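Local structure of protein-tyrosine-phosphatase (5M43) at residues A113-L118 against S140-W145. The protein probably removes phosphate from phosphotyrosine and from phosphoserine or phosphothreonine as the dual-specificity phosphatase Yvh1, represented here by its phosphatase domain. Residues are numbered along the deposited sequence; the frame is centred on the assembly and turned at random.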
ATOM      1  N   ALA A 113       1.853  -2.079  -3.428  1.00 17.77           N
ATOM      2  CA  ALA A 113       1.575  -0.657  -3.189  1.00 18.55           C
ATOM      3  C   ALA A 113       2.167  -0.175  -1.874  1.00 19.88           C
ATOM      4  O   ALA A 113       2.726   0.937  -1.821  1.00 19.94           O
ATOM      5  CB  ALA A 113       0.054  -0.438  -3.215  1.00 20.14           C
ATOM      6  N   ILE A 114       2.055  -0.984  -0.818  1.00 18.60           N
ATOM      7  CA  ILE A 114       2.594  -0.571   0.488  1.00 15.98           C
ATOM      8  C   ILE A 114       4.100  -0.489   0.421  1.00 17.68           C
ATOM      9  O   ILE A 114       4.695   0.448   0.942  1.00 17.77           O
ATOM     10  CB  ILE A 114       2.128  -1.546   1.570  1.00 18.65           C
ATOM     11  CG1 ILE A 114       0.648  -1.220   1.804  1.00 25.31           C
ATOM     12  CG2 ILE A 114       3.057  -1.428   2.839  1.00 18.82           C
ATOM     13  CD1 ILE A 114       0.021  -1.993   2.865  1.00 29.67           C
ATOM     14  N   ILE A 115       4.745  -1.483  -0.209  1.00 18.66           N
ATOM     15  CA  ILE A 115       6.192  -1.441  -0.325  1.00 17.33           C
ATOM     16  C   ILE A 115       6.621  -0.184  -1.087  1.00 19.55           C
ATOM     17  O   ILE A 115       7.612   0.459  -0.732  1.00 19.80           O
ATOM     18  CB  ILE A 115       6.715  -2.730  -0.975  1.00 18.29           C
ATOM     19  CG1 ILE A 115       6.532  -3.909   0.010  1.00 17.53           C
ATOM     20  CG2 ILE A 115       8.176  -2.540  -1.442  1.00 21.10           C
ATOM     21  CD1 ILE A 115       6.921  -5.195  -0.736  1.00 18.58           C
ATOM     22  N   ALA A 116       5.911   0.156  -2.183  1.00 17.68           N
ATOM     23  CA  ALA A 116       6.284   1.364  -2.919  1.00 17.76           C
ATOM     24  C   ALA A 116       6.256   2.596  -2.025  1.00 19.09           C
ATOM     25  O   ALA A 116       7.125   3.469  -2.137  1.00 21.26           O
ATOM     26  CB  ALA A 116       5.336   1.571  -4.103  1.00 20.84           C
ATOM     27  N   TYR A 117       5.239   2.682  -1.163  1.00 18.66           N
ATOM     28  CA  TYR A 117       5.156   3.799  -0.231  1.00 19.71           C
ATOM     29  C   TYR A 117       6.295   3.740   0.780  1.00 20.00           C
ATOM     30  O   TYR A 117       6.938   4.771   1.057  1.00 19.92           O
ATOM     31  CB  TYR A 117       3.781   3.754   0.432  1.00 17.58           C
ATOM     32  CG  TYR A 117       3.726   4.633   1.680  1.00 18.17           C
ATOM     33  CD1 TYR A 117       3.506   5.973   1.601  1.00 19.62           C
ATOM     34  CD2 TYR A 117       3.892   4.057   2.934  1.00 20.21           C
ATOM     35  CE1 TYR A 117       3.484   6.763   2.769  1.00 20.00           C
ATOM     36  CE2 TYR A 117       3.837   4.797   4.112  1.00 19.47           C
ATOM     37  CZ  TYR A 117       3.579   6.159   4.024  1.00 19.54           C
ATOM     38  OH  TYR A 117       3.581   6.950   5.162  1.00 21.28           O
ATOM     39  N   LEU A 118       6.574   2.536   1.334  1.00 19.78           N
ATOM     40  CA  LEU A 118       7.625   2.435   2.355  1.00 20.06           C
ATOM     41  C   LEU A 118       8.999   2.790   1.783  1.00 21.39           C
ATOM     42  O   LEU A 118       9.819   3.440   2.451  1.00 22.07           O
ATOM     43  CB  LEU A 118       7.680   1.027   2.959  1.00 20.39           C
ATOM     44  CG  LEU A 118       6.463   0.546   3.755  1.00 18.71           C
ATOM     45  CD1 LEU A 118       6.689  -0.933   4.140  1.00 19.80           C
ATOM     46  CD2 LEU A 118       6.415   1.428   5.046  1.00 20.72           C
ATOM     47  N   SER A 140      13.620  -6.315  -0.915  1.00 26.72           N
ATOM     48  CA  SER A 140      13.496  -7.487  -0.041  1.00 27.60           C
ATOM     49  C   SER A 140      13.359  -7.062   1.416  1.00 27.24           C
ATOM     50  O   SER A 140      12.579  -7.645   2.200  1.00 26.83           O
ATOM     51  CB  SER A 140      14.719  -8.384  -0.221  1.00 32.03           C
ATOM     52  OG  SER A 140      14.649  -9.429   0.776  1.00 37.34           O
ATOM     53  N   ARG A 141      14.126  -6.060   1.807  1.00 26.44           N
ATOM     54  CA  ARG A 141      14.024  -5.604   3.181  1.00 26.35           C
ATOM     55  C   ARG A 141      12.658  -4.989   3.460  1.00 25.98           C
ATOM     56  O   ARG A 141      12.121  -5.143   4.572  1.00 24.99           O
ATOM     57  CB  ARG A 141      15.163  -4.626   3.485  1.00 26.84           C
ATOM     58  CG  ARG A 141      16.499  -5.364   3.524  1.00 34.99           C
ATOM     59  CD  ARG A 141      17.714  -4.455   3.465  1.00 42.48           C
ATOM     60  NE  ARG A 141      17.679  -3.485   4.551  1.00 46.69           N
ATOM     61  CZ  ARG A 141      18.723  -2.749   4.918  1.00 51.23           C
ATOM     62  NH1 ARG A 141      18.599  -1.881   5.922  1.00 51.48           N
ATOM     63  NH2 ARG A 141      19.885  -2.894   4.294  1.00 50.68           N
ATOM     64  N   ALA A 142      12.080  -4.266   2.486  1.00 22.86           N
ATOM     65  CA  ALA A 142      10.741  -3.704   2.680  1.00 20.11           C
ATOM     66  C   ALA A 142       9.693  -4.814   2.717  1.00 20.30           C
ATOM     67  O   ALA A 142       8.760  -4.760   3.534  1.00 21.27           O
ATOM     68  CB  ALA A 142      10.403  -2.686   1.572  1.00 24.27           C
ATOM     69  N   LEU A 143       9.863  -5.846   1.890  1.00 22.24           N
ATOM     70  CA  LEU A 143       8.943  -6.980   1.959  1.00 21.19           C
ATOM     71  C   LEU A 143       9.021  -7.666   3.320  1.00 22.63           C
ATOM     72  O   LEU A 143       7.988  -8.045   3.889  1.00 22.00           O
ATOM     73  CB  LEU A 143       9.224  -7.955   0.792  1.00 20.66           C
ATOM     74  CG  LEU A 143       8.550  -9.329   0.919  1.00 23.36           C
ATOM     75  CD1 LEU A 143       7.050  -9.143   0.886  1.00 22.36           C
ATOM     76  CD2 LEU A 143       8.938 -10.185  -0.278  1.00 22.90           C
ATOM     77  N   GLU A 144      10.232  -7.890   3.842  1.00 22.51           N
ATOM     78  CA  GLU A 144      10.326  -8.545   5.158  1.00 23.23           C
ATOM     79  C   GLU A 144       9.753  -7.657   6.257  1.00 22.87           C
ATOM     80  O   GLU A 144       9.164  -8.158   7.240  1.00 24.74           O
ATOM     81  CB  GLU A 144      11.771  -8.886   5.481  1.00 26.87           C
ATOM     82  CG  GLU A 144      12.378  -9.885   4.544  1.00 31.05           C
ATOM     83  CD  GLU A 144      11.543 -11.136   4.525  1.00 34.87           C
ATOM     84  OE1 GLU A 144      11.153 -11.631   5.619  1.00 33.15           O
ATOM     85  OE2 GLU A 144      11.234 -11.614   3.437  1.00 30.05           O
ATOM     86  N   TRP A 145       9.858  -6.341   6.080  1.00 21.73           N
ATOM     87  CA  TRP A 145       9.210  -5.425   7.030  1.00 22.07           C
ATOM     88  C   TRP A 145       7.697  -5.626   7.048  1.00 21.19           C
ATOM     89  O   TRP A 145       7.069  -5.752   8.113  1.00 21.55           O
ATOM     90  CB  TRP A 145       9.578  -3.981   6.635  1.00 20.69           C
ATOM     91  CG  TRP A 145       9.023  -2.924   7.598  1.00 19.24           C
ATOM     92  CD1 TRP A 145       7.782  -2.353   7.580  1.00 19.82           C
ATOM     93  CD2 TRP A 145       9.726  -2.340   8.658  1.00 23.10           C
ATOM     94  NE1 TRP A 145       7.679  -1.404   8.599  1.00 20.27           N
ATOM     95  CE2 TRP A 145       8.862  -1.394   9.275  1.00 21.40           C
ATOM     96  CE3 TRP A 145      11.012  -2.521   9.163  1.00 25.81           C
ATOM     97  CZ2 TRP A 145       9.254  -0.601  10.381  1.00 24.17           C
ATOM     98  CZ3 TRP A 145      11.403  -1.720  10.301  1.00 30.00           C
ATOM     99  CH2 TRP A 145      10.526  -0.782  10.861  1.00 28.13           C
TER
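Ile115 plants its two branches on adjoining footholds of the facing helix, CG2 against the methyl of Ala142 and CD1, at the end of the longer branch, on Leu143. Its CG2 meets Ala142 CB at 3.8 Å. The longer branch leaves beside the backbone N (chi1 -70°) and is extended, which carries CD1 to the backbone of the opposite helix, 3.8 Å from Leu143 CA, with Leu143 CB almost as near. The isoleucine is thus the bump, and the low side of Ala142 leaves the hollow that lets it come near the helix backbone. Because Ala142 is so small, the backbones come close at this point, with Ile115 CA and Ala142 CA 5.9 Å apart, while the axes of the short segments pass at 9.6 Å with 117° between their directions.

One turn farther along, Leu118 provides the second bump. Its CD1 reaches the indole of Trp145 obliquely, 3.9 Å from the pyrrole carbon CD1, and the two side chains lie roughly at right angles. The NE1 of Trp145, next to the touched CD1, donates a hydrogen bond to Lys7 O, which helps fix the rotation of the ring. Leu143, whose CA and CB carry the contact with Ile115, also touches Met160 of helix 157-168, and Val146, the residue after Trp145, packs against Ile114, Ile115 and Leu118.

The contact joins helices 109-121 and 135-147 within the helical part of the dual-specificity phosphatase domain. The side-chain contacts between the segments are all carbon on carbon; with no polar pairing between them, their association depends on van der Waals fit and on the burial of hydrophobic surface.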